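Local coordinates for protein dTDP-glucose 4,6-dehydratase (Klebsiella pneumoniae, PDB 5U4Q) that binds NAD and probably catalyses the dehydration of dTDP-glucose to a 4-keto-6-deoxy sugar nucleotide, as a member of the NAD-dependent epimerase/dehydratase family, at residues K200-G205 with A277-L282. Numbering follows the deposited sequence.
Sequences KAMLEG and ALEEAL
Met202, a selenomethionine in this model, reaches from helix 194-203 to helix 271-282 and makes every close contact between 200-205 and 277-282. Its CB points at the partner helix, and the chain runs out nearly straight as far as SE before bending at chi3 (73°), which lays the terminal methyl against the helix surface. There CE sits 3.7 Å from Glu279 CG and 3.8 Å from Glu279 CA, so it touches backbone as well as side chain. Leu282, one turn further on from Leu278, meets the same methyl with one branch: its CD1 lies 3.8 Å from Met202 CE and 4.1 Å from Met202 SE. The selenium also comes up to the base of Leu278, 4.2 Å from its CB. No hydrogen bond links the two segments; the contact is apolar, and Glu279 meets it through carbon alone, CG and CA. Glu279 passes Met202 at about a right angle and carries its carboxylate onward, where OE2 forms a salt bridge with Lys288 and accepts a hydrogen bond from Ala286 N. Met284 and Ala286, in the loop after helix 271-282, also touch Met202, while Leu278 packs against Leu195, Phe198 and Thr199, earlier on helix 194-203. Just beyond Met202 that helix stops in a Schellman motif, with Gly205 at positive phi and its N bonded to Met202 O at 3.2 Å. The arrangement is helix-helix packing in the C-terminal, substrate-binding part expected of an extended short-chain dehydrogenase/reductase, away from the Rossmann sheet.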
loop_
_atom_site.group_PDB
_atom_site.type_symbol
_atom_site.label_atom_id
_atom_site.label_comp_id
_atom_site.label_asym_id
_atom_site.label_seq_id
_atom_site.Cartn_x
_atom_site.Cartn_y
_atom_site.Cartn_z
ATOM N N LYS A 200 15.725 11.251 27.213
ATOM C CA LYS A 200 15.083 12.558 27.210
ATOM C C LYS A 200 14.069 12.621 28.354
ATOM O O LYS A 200 14.079 13.561 29.150
ATOM C CB LYS A 200 14.398 12.808 25.864
ATOM C CG LYS A 200 13.911 14.233 25.659
ATOM C CD LYS A 200 13.397 14.450 24.240
ATOM C CE LYS A 200 12.957 15.889 24.016
ATOM N NZ LYS A 200 12.362 16.079 22.669
ATOM N N ALA A 201 13.226 11.596 28.443
ATOM C CA ALA A 201 12.182 11.518 29.486
ATOM C C ALA A 201 12.817 11.577 30.878
ATOM O O ALA A 201 12.380 12.361 31.737
ATOM C CB ALA A 201 11.361 10.246 29.319
HETATM N N MSE A 202 13.869 10.789 31.077
HETATM C CA MSE A 202 14.607 10.765 32.351
HETATM C C MSE A 202 15.194 12.086 32.731
HETATM O O MSE A 202 15.008 12.540 33.870
HETATM C CB MSE A 202 15.747 9.758 32.316
HETATM C CG MSE A 202 15.167 8.382 32.512
HETATM SE SE MSE A 202 16.541 7.041 32.131
HETATM C CE MSE A 202 17.617 7.277 33.719
ATOM N N LEU A 203 15.892 12.732 31.800
ATOM C CA LEU A 203 16.541 14.020 32.087
ATOM C C LEU A 203 15.539 15.176 32.241
ATOM O O LEU A 203 15.868 16.189 32.851
ATOM C CB LEU A 203 17.624 14.336 31.044
ATOM C CG LEU A 203 18.820 13.372 31.066
ATOM C CD1 LEU A 203 19.645 13.479 29.790
ATOM C CD2 LEU A 203 19.706 13.592 32.287
ATOM N N GLU A 204 14.330 15.012 31.705
ATOM C CA GLU A 204 13.250 16.004 31.859
ATOM C C GLU A 204 12.296 15.657 33.026
ATOM O O GLU A 204 11.299 16.348 33.234
ATOM C CB GLU A 204 12.439 16.119 30.564
ATOM C CG GLU A 204 13.200 16.695 29.377
ATOM C CD GLU A 204 12.443 16.547 28.062
ATOM O OE1 GLU A 204 11.353 15.924 28.048
ATOM O OE2 GLU A 204 12.943 17.044 27.030
ATOM N N GLY A 205 12.589 14.583 33.765
ATOM C CA GLY A 205 11.757 14.154 34.900
ATOM C C GLY A 205 10.381 13.616 34.522
ATOM O O GLY A 205 9.466 13.596 35.356
ATOM N N ALA A 277 20.162 -0.239 32.698
ATOM C CA ALA A 277 21.467 0.154 32.175
ATOM C C ALA A 277 21.561 1.676 31.970
ATOM O O ALA A 277 22.604 2.271 32.213
ATOM C CB ALA A 277 21.769 -0.576 30.878
ATOM N N LEU A 278 20.495 2.283 31.445
ATOM C CA LEU A 278 20.471 3.748 31.293
ATOM C C LEU A 278 20.563 4.448 32.627
ATOM O O LEU A 278 21.270 5.446 32.764
ATOM C CB LEU A 278 19.207 4.239 30.594
ATOM C CG LEU A 278 19.200 4.342 29.093
ATOM C CD1 LEU A 278 17.809 4.757 28.656
ATOM C CD2 LEU A 278 20.233 5.354 28.595
ATOM N N GLU A 279 19.836 3.932 33.613
ATOM C CA GLU A 279 19.865 4.532 34.958
ATOM C C GLU A 279 21.279 4.563 35.530
ATOM O O GLU A 279 21.712 5.580 36.089
ATOM C CB GLU A 279 18.899 3.787 35.871
ATOM C CG GLU A 279 17.440 4.106 35.598
ATOM C CD GLU A 279 16.484 3.283 36.445
ATOM O OE1 GLU A 279 16.863 2.160 36.860
ATOM O OE2 GLU A 279 15.364 3.770 36.683
ATOM N N GLU A 280 22.006 3.468 35.352
ATOM C CA GLU A 280 23.381 3.359 35.811
ATOM C C GLU A 280 24.287 4.332 35.068
ATOM O O GLU A 280 25.141 4.976 35.677
ATOM C CB GLU A 280 23.904 1.943 35.595
ATOM C CG GLU A 280 25.333 1.727 36.092
ATOM C CD GLU A 280 25.909 0.382 35.686
ATOM O OE1 GLU A 280 26.517 -0.278 36.557
ATOM O OE2 GLU A 280 25.762 -0.014 34.499
ATOM N N ALA A 281 24.116 4.419 33.751
ATOM C CA ALA A 281 24.966 5.281 32.929
ATOM C C ALA A 281 24.745 6.757 33.195
ATOM O O ALA A 281 25.682 7.544 33.134
ATOM C CB ALA A 281 24.755 4.987 31.437
ATOM N N LEU A 282 23.499 7.120 33.455
ATOM C CA LEU A 282 23.125 8.521 33.707
ATOM C C LEU A 282 23.185 8.905 35.176
ATOM O O LEU A 282 23.053 10.097 35.509
ATOM C CB LEU A 282 21.725 8.797 33.146
ATOM C CG LEU A 282 21.607 8.657 31.625
ATOM C CD1 LEU A 282 20.155 8.698 31.202
ATOM C CD2 LEU A 282 22.409 9.743 30.911
#